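Local atomic coordinates of lambda integrase (Enterobacteria phage lambda, PDB entry 1AE9), a protein that uses the catalytic domain in this chain to cut and rejoin DNA, integrating phage lambda into the host genome and, with excisionase, excising it. Residues A[7-12]-A[73-78]; A[26-31]-A[83-88]; A[115-120]-A[127-132]. One frame throughout, in Å; residues are numbered along the deposited sequence.

Contact 1: residues A[7-12]-A[73-78]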
loop_
_atom_site.group_PDB
_atom_site.type_symbol
_atom_site.label_atom_id
_atom_site.label_comp_id
_atom_site.label_asym_id
_atom_site.label_seq_id
_atom_site.Cartn_x
_atom_site.Cartn_y
_atom_site.Cartn_z
ATOM N N ASP A 7 6.759 28.491 -5.789
ATOM C CA ASP A 7 6.857 29.122 -4.471
ATOM C C ASP A 7 6.259 28.203 -3.387
ATOM O O ASP A 7 6.798 28.105 -2.278
ATOM C CB ASP A 7 6.179 30.510 -4.467
ATOM C CG ASP A 7 6.624 31.395 -3.285
ATOM O OD1 ASP A 7 7.819 31.756 -3.201
ATOM O OD2 ASP A 7 5.778 31.743 -2.437
ATOM N N GLU A 8 5.177 27.504 -3.725
ATOM C CA GLU A 8 4.529 26.587 -2.789
ATOM C C GLU A 8 5.432 25.390 -2.512
ATOM O O GLU A 8 5.482 24.903 -1.380
ATOM C CB GLU A 8 3.162 26.140 -3.321
ATOM C CG GLU A 8 2.115 27.252 -3.274
ATOM C CD GLU A 8 0.810 26.907 -3.983
ATOM O OE1 GLU A 8 0.802 26.004 -4.846
ATOM O OE2 GLU A 8 -0.214 27.558 -3.686
ATOM N N TYR A 9 6.157 24.937 -3.534
ATOM C CA TYR A 9 7.103 23.825 -3.396
ATOM C C TYR A 9 8.141 24.188 -2.333
ATOM O O TYR A 9 8.524 23.350 -1.509
ATOM C CB TYR A 9 7.806 23.558 -4.740
ATOM C CG TYR A 9 9.088 22.739 -4.664
ATOM C CD1 TYR A 9 10.280 23.319 -4.223
ATOM C CD2 TYR A 9 9.109 21.389 -5.020
ATOM C CE1 TYR A 9 11.460 22.577 -4.130
ATOM C CE2 TYR A 9 10.293 20.633 -4.933
ATOM C CZ TYR A 9 11.461 21.238 -4.484
ATOM O OH TYR A 9 12.637 20.528 -4.373
ATOM N N LEU A 10 8.614 25.433 -2.369
ATOM C CA LEU A 10 9.612 25.899 -1.410
ATOM C C LEU A 10 9.079 25.979 0.023
ATOM O O LEU A 10 9.825 25.733 0.980
ATOM C CB LEU A 10 10.211 27.243 -1.864
ATOM C CG LEU A 10 11.113 27.153 -3.109
ATOM C CD1 LEU A 10 11.549 28.534 -3.577
ATOM C CD2 LEU A 10 12.332 26.298 -2.813
ATOM N N LYS A 11 7.798 26.311 0.185
ATOM C CA LYS A 11 7.200 26.381 1.528
ATOM C C LYS A 11 7.156 24.968 2.124
ATOM O O LYS A 11 7.494 24.760 3.294
ATOM C CB LYS A 11 5.784 26.970 1.475
ATOM C CG LYS A 11 5.685 28.343 0.831
ATOM C CD LYS A 11 6.569 29.369 1.529
ATOM C CE LYS A 11 6.347 30.764 0.951
ATOM N NZ LYS A 11 7.282 31.755 1.528
ATOM N N ILE A 12 6.745 24.000 1.310
ATOM C CA ILE A 12 6.674 22.605 1.737
ATOM C C ILE A 12 8.087 22.084 2.010
ATOM O O ILE A 12 8.316 21.359 2.987
ATOM C CB ILE A 12 5.986 21.730 0.663
ATOM C CG1 ILE A 12 4.531 22.186 0.479
ATOM C CG2 ILE A 12 6.076 20.250 1.047
ATOM C CD1 ILE A 12 3.766 21.484 -0.645
ATOM N N ASP A 73 16.216 25.469 -13.215
ATOM C CA ASP A 73 16.627 26.823 -12.880
ATOM C C ASP A 73 15.745 27.570 -11.892
ATOM O O ASP A 73 16.253 28.128 -10.920
ATOM C CB ASP A 73 16.804 27.636 -14.158
ATOM C CG ASP A 73 17.881 27.068 -15.060
ATOM O OD1 ASP A 73 18.847 26.455 -14.545
ATOM O OD2 ASP A 73 17.753 27.227 -16.289
ATOM N N ALA A 74 14.433 27.520 -12.092
ATOM C CA ALA A 74 13.488 28.223 -11.224
ATOM C C ALA A 74 13.615 27.935 -9.726
ATOM O O ALA A 74 13.301 28.792 -8.894
ATOM C CB ALA A 74 12.059 27.968 -11.691
ATOM N N LEU A 75 14.091 26.742 -9.384
ATOM C CA LEU A 75 14.228 26.347 -7.988
ATOM C C LEU A 75 15.663 26.060 -7.573
ATOM O O LEU A 75 15.924 25.731 -6.416
ATOM C CB LEU A 75 13.347 25.129 -7.704
ATOM C CG LEU A 75 11.842 25.379 -7.808
ATOM C CD1 LEU A 75 11.095 24.060 -7.782
ATOM C CD2 LEU A 75 11.393 26.280 -6.670
ATOM N N GLY A 76 16.594 26.211 -8.511
ATOM C CA GLY A 76 17.991 25.958 -8.212
ATOM C C GLY A 76 18.269 24.489 -7.929
ATOM O O GLY A 76 19.075 24.163 -7.054
ATOM N N ILE A 77 17.602 23.605 -8.665
ATOM C CA ILE A 77 17.792 22.169 -8.484
ATOM C C ILE A 77 18.734 21.617 -9.541
ATOM O O ILE A 77 18.493 21.767 -10.739
ATOM C CB ILE A 77 16.457 21.398 -8.558
ATOM C CG1 ILE A 77 15.535 21.830 -7.418
ATOM C CG2 ILE A 77 16.717 19.898 -8.469
ATOM C CD1 ILE A 77 14.112 21.322 -7.549
ATOM N N SER A 78 19.830 21.021 -9.094
ATOM C CA SER A 78 20.786 20.422 -10.005
ATOM C C SER A 78 20.657 18.921 -9.838
ATOM O O SER A 78 20.801 18.411 -8.731
ATOM C CB SER A 78 22.203 20.858 -9.648
ATOM O OG SER A 78 23.170 20.085 -10.348
#
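Gly76 N bonds back to Asp73 O at 3.1 Å, closing the tight turn that presents Leu75, and beyond it Ile77, to Tyr9 and Leu10 on helix 6-15. The contact itself is apolar. Leu75 sits between its two partners. Its CD1 lies over a face of the Tyr9 phenol, 3.9 Å from the ring centroid and 18° off the ring normal, a CH-pi contact displaced toward the CD1 side of the ring, where Leu75 CD1 to Tyr9 CD1 measures 3.7 Å. Leu75 CD2 packs mainly on the neighbouring leucine, 3.7 Å from Leu10 CG, as the two side chains run past each other in opposite senses, and it also grazes Tyr9 CD1.

Tyr9 can offer this face because its CG stands anti to the backbone N (chi1 162°), which sends the phenol out from the helix toward the turn. The turn belongs to a two-stranded hairpin, strands 71-72 and 77-78, with a G1 beta bulge: Gly76 takes the positive phi (67°) that this bulge needs. One residue further on, Ile77 reaches back with CD1 to stand 3.6 Å from Tyr9 OH, an approach that is neither face-on nor edge-on. Leu10 CD2 lies at the ring's edge, in its plane. Further side chains complete the packing: Met27, Glu28 and Val31 of helix 21-33 touch Tyr9, while Leu134 and Leu137 of helix 133-145 do the same. Leu10 also packs on Gly76 of a second subunit, and Asp7 forms a salt bridge with Lys85 of that subunit.

Contact 2: residues A[26-31]-A[83-88]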
loop_
_atom_site.group_PDB
_atom_site.type_symbol
_atom_site.label_atom_id
_atom_site.label_comp_id
_atom_site.label_asym_id
_atom_site.label_seq_id
_atom_site.Cartn_x
_atom_site.Cartn_y
_atom_site.Cartn_z
ATOM N N ALA A 26 13.790 13.332 -2.430
ATOM C CA ALA A 26 12.799 12.743 -3.324
ATOM C C ALA A 26 12.047 13.870 -4.047
ATOM O O ALA A 26 11.734 13.747 -5.236
ATOM C CB ALA A 26 11.831 11.869 -2.547
ATOM N N MET A 27 11.779 14.970 -3.333
ATOM C CA MET A 27 11.087 16.130 -3.918
ATOM C C MET A 27 11.916 16.719 -5.059
ATOM O O MET A 27 11.400 16.970 -6.156
ATOM C CB MET A 27 10.814 17.213 -2.863
ATOM C CG MET A 27 9.641 16.904 -1.933
ATOM S SD MET A 27 9.456 18.064 -0.567
ATOM C CE MET A 27 8.985 19.569 -1.499
ATOM N N GLU A 28 13.207 16.911 -4.808
ATOM C CA GLU A 28 14.096 17.458 -5.824
ATOM C C GLU A 28 14.180 16.539 -7.038
ATOM O O GLU A 28 14.074 16.994 -8.182
ATOM C CB GLU A 28 15.488 17.675 -5.249
ATOM C CG GLU A 28 15.562 18.805 -4.251
ATOM C CD GLU A 28 16.949 18.985 -3.665
ATOM O OE1 GLU A 28 17.823 18.121 -3.885
ATOM O OE2 GLU A 28 17.164 19.995 -2.963
ATOM N N LEU A 29 14.332 15.241 -6.789
ATOM C CA LEU A 29 14.436 14.268 -7.866
ATOM C C LEU A 29 13.146 14.211 -8.698
ATOM O O LEU A 29 13.189 14.054 -9.916
ATOM C CB LEU A 29 14.797 12.893 -7.294
ATOM C CG LEU A 29 15.662 11.980 -8.166
ATOM C CD1 LEU A 29 17.030 12.625 -8.411
ATOM C CD2 LEU A 29 15.836 10.627 -7.480
ATOM N N ALA A 30 12.001 14.382 -8.051
ATOM C CA ALA A 30 10.721 14.361 -8.746
ATOM C C ALA A 30 10.593 15.535 -9.718
ATOM O O ALA A 30 10.091 15.370 -10.835
ATOM C CB ALA A 30 9.582 14.400 -7.740
ATOM N N VAL A 31 11.032 16.716 -9.289
ATOM C CA VAL A 31 10.947 17.913 -10.127
ATOM C C VAL A 31 11.992 17.945 -11.243
ATOM O O VAL A 31 11.672 18.285 -12.373
ATOM C CB VAL A 31 11.017 19.229 -9.279
ATOM C CG1 VAL A 31 11.004 20.467 -10.191
ATOM C CG2 VAL A 31 9.827 19.297 -8.312
ATOM N N LEU A 83 21.705 13.945 -6.881
ATOM C CA LEU A 83 22.161 12.556 -6.910
ATOM C C LEU A 83 23.346 12.371 -5.971
ATOM O O LEU A 83 23.436 11.353 -5.272
ATOM C CB LEU A 83 22.537 12.136 -8.331
ATOM C CG LEU A 83 21.374 11.956 -9.309
ATOM C CD1 LEU A 83 21.918 11.734 -10.712
ATOM C CD2 LEU A 83 20.495 10.787 -8.880
ATOM N N ASP A 84 24.244 13.356 -5.933
ATOM C CA ASP A 84 25.403 13.281 -5.037
ATOM C C ASP A 84 24.917 13.209 -3.596
ATOM O O ASP A 84 25.404 12.394 -2.803
ATOM C CB ASP A 84 26.323 14.494 -5.209
ATOM C CG ASP A 84 27.178 14.411 -6.460
ATOM O OD1 ASP A 84 27.088 13.406 -7.200
ATOM O OD2 ASP A 84 27.946 15.363 -6.704
ATOM N N LYS A 85 23.937 14.049 -3.270
ATOM C CA LYS A 85 23.366 14.070 -1.928
ATOM C C LYS A 85 22.677 12.740 -1.603
ATOM O O LYS A 85 22.808 12.228 -0.494
ATOM C CB LYS A 85 22.389 15.247 -1.783
ATOM C CG LYS A 85 23.083 16.611 -1.678
ATOM C CD LYS A 85 22.351 17.729 -2.442
ATOM C CE LYS A 85 20.949 18.008 -1.914
ATOM N NZ LYS A 85 20.306 19.147 -2.638
ATOM N N CYS A 86 21.962 12.171 -2.570
ATOM C CA CYS A 86 21.281 10.893 -2.359
ATOM C C CYS A 86 22.320 9.822 -2.036
ATOM O O CYS A 86 22.135 9.011 -1.123
ATOM C CB CYS A 86 20.486 10.478 -3.606
ATOM S SG CYS A 86 18.976 11.429 -3.961
ATOM N N LYS A 87 23.432 9.854 -2.766
ATOM C CA LYS A 87 24.514 8.893 -2.580
ATOM C C LYS A 87 25.187 9.045 -1.218
ATOM O O LYS A 87 25.335 8.078 -0.471
ATOM C CB LYS A 87 25.556 9.070 -3.689
ATOM C CG LYS A 87 26.586 7.949 -3.789
ATOM C CD LYS A 87 25.934 6.674 -4.292
ATOM C CE LYS A 87 26.944 5.586 -4.578
ATOM N NZ LYS A 87 26.272 4.327 -5.010
ATOM N N GLU A 88 25.551 10.277 -0.885
ATOM C CA GLU A 88 26.237 10.578 0.371
ATOM C C GLU A 88 25.375 10.460 1.631
ATOM O O GLU A 88 25.826 9.932 2.651
ATOM C CB GLU A 88 26.847 11.988 0.298
ATOM C CG GLU A 88 27.775 12.220 -0.914
ATOM C CD GLU A 88 28.200 13.685 -1.105
ATOM O OE1 GLU A 88 27.561 14.598 -0.522
ATOM O OE2 GLU A 88 29.176 13.918 -1.854
#
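Helix segments 26-31 and 83-88 come closest at Leu29 and Leu83, whose CA atoms are 8.0 Å apart, a spacing that side chains bridge in two places. At one of them Glu28 and Lys85 meet nearly at right angles in a salt bridge. Lys85 NZ gives its stronger bond to Glu28 OE1, 3.0 Å away, on the syn lone pair that faces the other oxygen; the second, to Glu28 OE2 at 3.3 Å, is weak. The ammonium thus sits unevenly across the mouth of the carboxylate. Lys85 gets there by bending: chi2 of 141° and chi3 of 63° fold the chain, while Glu28 runs out extended beyond CG.

The carboxylate is largely shielded from solvent and has further polar partners. Thr82, one residue ahead of segment 83-88, bonds to OE1, and the Tyr13 hydroxyl of helix 6-15 bonds to OE2, so both oxygens are tied and the group has little freedom to turn. With a lysine and two hydroxyls around it, the carboxylate would be expected to stay ionised. This is helix-helix packing inside the catalytic domain of a tyrosine recombinase, where helix 79-90 lies beside helix 21-33. The second meeting point is apolar: Leu29 CD1 and Leu83 CD2 touch at 4.0 Å, again with the side chains crossing steeply. Leu29 has chi1 at -147°, away from a staggered position, which suggests some strain. Ile96 touches Leu29 as well, and Ile95 and Thr68 touch Leu83. Nearer the start of helix 21-33, Leu25 packs against Lys85 and Cys86, the residue where a wider pi-type turn of helix 79-90 begins.

Contact 3: residues A[115-120]-A[127-132]; sequences RARKAS and DPPTFH
Arg117 first runs straight out from its helix, CG anti to the backbone N (chi1 -172°), and then bends at chi3 (69°), a kink that brings the guanidinium under the ring of Pro128 and up to the carbonyl of Pro129. Pro128 CB comes down on one face of that flat group, 3.4 Å above the plane and over its centre, about as far from NE as from CZ (3.5 Å to each atom of Arg117). The two side chains cross nearly at right angles, so the proline ring meets the guanidinium with one carbon and does not stack along it. At the edge of the same group, Arg117 NH1 donates to Pro129 O at 2.8 Å. The bond is short but not straight: the N-H to acceptor angle is 141°, and the nitrogen stands above the carbonyl plane, off the lone pairs.

NH2 has its own partner, Ser58 O of a third subunit, so bonds from both terminal nitrogens fix the rotation of the group. Lys59 of that subunit makes a salt bridge to Asp127 and packs on Pro128. Within segment 115-120, Ser120 OG donates to Arg117 O at 2.7 Å, a serine hydroxyl bonding back to the carbonyl three residues earlier. Pro129 also packs against Leu4 and Phe124.

Past the prolines the chain turns toward helix 133-145. Thr130 OG1 accepts a weak capping bond from His132 N (3.3 Å), but its stronger partner is the Glu133 carboxylate. His132 and, from the helix that follows, Arg135 are predicted active-site residues, and this His-x-x-Arg element is a signature of the tyrosine recombinase catalytic domain.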
loop_
_atom_site.group_PDB
_atom_site.type_symbol
_atom_site.label_atom_id
_atom_site.label_comp_id
_atom_site.label_asym_id
_atom_site.label_seq_id
_atom_site.Cartn_x
_atom_site.Cartn_y
_atom_site.Cartn_z
ATOM N N ARG A 115 2.361 15.156 4.930
ATOM C CA ARG A 115 2.584 15.691 6.270
ATOM C C ARG A 115 3.357 17.008 6.232
ATOM O O ARG A 115 3.032 17.939 6.975
ATOM C CB ARG A 115 3.300 14.671 7.146
ATOM C CG ARG A 115 2.461 13.452 7.412
ATOM C CD ARG A 115 3.260 12.353 8.076
ATOM N NE ARG A 115 2.462 11.137 8.204
ATOM C CZ ARG A 115 2.938 9.968 8.609
ATOM N NH1 ARG A 115 4.223 9.850 8.930
ATOM N NH2 ARG A 115 2.132 8.914 8.680
ATOM N N ALA A 116 4.379 17.091 5.382
ATOM C CA ALA A 116 5.159 18.323 5.248
ATOM C C ALA A 116 4.239 19.419 4.686
ATOM O O ALA A 116 4.312 20.577 5.091
ATOM C CB ALA A 116 6.353 18.103 4.315
ATOM N N ARG A 117 3.361 19.041 3.763
ATOM C CA ARG A 117 2.421 19.981 3.163
ATOM C C ARG A 117 1.554 20.610 4.248
ATOM O O ARG A 117 1.362 21.830 4.268
ATOM C CB ARG A 117 1.540 19.267 2.143
ATOM C CG ARG A 117 0.657 20.181 1.325
ATOM C CD ARG A 117 -0.349 19.363 0.544
ATOM N NE ARG A 117 -1.339 18.739 1.425
ATOM C CZ ARG A 117 -1.895 17.547 1.217
ATOM N NH1 ARG A 117 -1.551 16.826 0.160
ATOM N NH2 ARG A 117 -2.859 17.115 2.026
ATOM N N LYS A 118 1.014 19.782 5.140
ATOM C CA LYS A 118 0.187 20.290 6.232
ATOM C C LYS A 118 1.007 21.205 7.137
ATOM O O LYS A 118 0.546 22.275 7.526
ATOM C CB LYS A 118 -0.388 19.142 7.066
ATOM C CG LYS A 118 -1.469 18.354 6.377
ATOM C CD LYS A 118 -1.968 17.241 7.276
ATOM C CE LYS A 118 -3.018 16.426 6.571
ATOM N NZ LYS A 118 -3.518 15.356 7.463
ATOM N N ALA A 119 2.234 20.794 7.443
ATOM C CA ALA A 119 3.121 21.572 8.301
ATOM C C ALA A 119 3.404 22.976 7.774
ATOM O O ALA A 119 3.618 23.890 8.566
ATOM C CB ALA A 119 4.434 20.821 8.534
ATOM N N SER A 120 3.432 23.139 6.450
ATOM C CA SER A 120 3.688 24.445 5.828
ATOM C C SER A 120 2.557 25.440 6.100
ATOM O O SER A 120 2.775 26.650 6.102
ATOM C CB SER A 120 3.871 24.312 4.314
ATOM O OG SER A 120 2.629 24.098 3.655
ATOM N N ASP A 127 -9.019 20.281 -3.509
ATOM C CA ASP A 127 -8.181 19.281 -2.848
ATOM C C ASP A 127 -6.701 19.647 -2.972
ATOM O O ASP A 127 -6.220 19.937 -4.073
ATOM C CB ASP A 127 -8.415 17.896 -3.469
ATOM C CG ASP A 127 -9.807 17.341 -3.189
ATOM O OD1 ASP A 127 -10.616 18.012 -2.518
ATOM O OD2 ASP A 127 -10.087 16.216 -3.643
ATOM N N PRO A 128 -5.958 19.641 -1.848
ATOM C CA PRO A 128 -4.530 19.973 -1.835
ATOM C C PRO A 128 -3.710 19.080 -2.768
ATOM O O PRO A 128 -4.065 17.924 -3.018
ATOM C CB PRO A 128 -4.146 19.732 -0.375
ATOM C CG PRO A 128 -5.385 20.066 0.358
ATOM C CD PRO A 128 -6.434 19.378 -0.480
ATOM N N PRO A 129 -2.612 19.615 -3.314
ATOM C CA PRO A 129 -1.752 18.848 -4.220
ATOM C C PRO A 129 -1.029 17.728 -3.470
ATOM O O PRO A 129 -0.708 17.870 -2.293
ATOM C CB PRO A 129 -0.773 19.907 -4.738
ATOM C CG PRO A 129 -0.665 20.854 -3.592
ATOM C CD PRO A 129 -2.096 20.981 -3.128
ATOM N N THR A 130 -0.835 16.600 -4.143
ATOM C CA THR A 130 -0.149 15.454 -3.569
ATOM C C THR A 130 1.262 15.396 -4.154
ATOM O O THR A 130 1.645 16.266 -4.945
ATOM C CB THR A 130 -0.889 14.144 -3.901
ATOM O OG1 THR A 130 -0.830 13.900 -5.311
ATOM C CG2 THR A 130 -2.350 14.230 -3.475
ATOM N N PHE A 131 2.035 14.374 -3.789
ATOM C CA PHE A 131 3.385 14.250 -4.323
ATOM C C PHE A 131 3.327 14.161 -5.849
ATOM O O PHE A 131 4.229 14.646 -6.536
ATOM C CB PHE A 131 4.098 13.023 -3.747
ATOM C CG PHE A 131 5.571 12.977 -4.058
ATOM C CD1 PHE A 131 6.034 12.356 -5.215
ATOM C CD2 PHE A 131 6.497 13.552 -3.193
ATOM C CE1 PHE A 131 7.393 12.307 -5.510
ATOM C CE2 PHE A 131 7.870 13.507 -3.480
ATOM C CZ PHE A 131 8.314 12.885 -4.638
ATOM N N HIS A 132 2.264 13.562 -6.382
ATOM C CA HIS A 132 2.126 13.453 -7.830
ATOM C C HIS A 132 2.140 14.821 -8.526
ATOM O O HIS A 132 2.567 14.934 -9.677
ATOM C CB HIS A 132 0.852 12.704 -8.232
ATOM C CG HIS A 132 0.628 12.674 -9.716
ATOM N ND1 HIS A 132 -0.248 13.527 -10.357
ATOM C CD2 HIS A 132 1.230 11.953 -10.695
ATOM C CE1 HIS A 132 -0.172 13.339 -11.665
ATOM N NE2 HIS A 132 0.719 12.390 -11.896
#

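How the contacts relate
Contacts 1 and 2 interlock along the chain: each pairs an early helix with part of the hairpin and helix that follow later, and the two touch where Tyr9 OH lies 3.4 Å from Glu28 CG. Contact 3 comes afterwards in sequence, its centre about 15 Å from that of contact 1 and 19 Å from that of contact 2. Ile12 joins it to helix 6-15, with Ile12 CD1 3.9 Å from Arg117 CG, and Phe131 joins it to helix 21-33, its CZ 3.7 Å from Ala30 CB. Contact 3 carries His132 of the predicted active site; the side chains of Tyr9 and Leu29 each lie about 11 Å from that of Arg135.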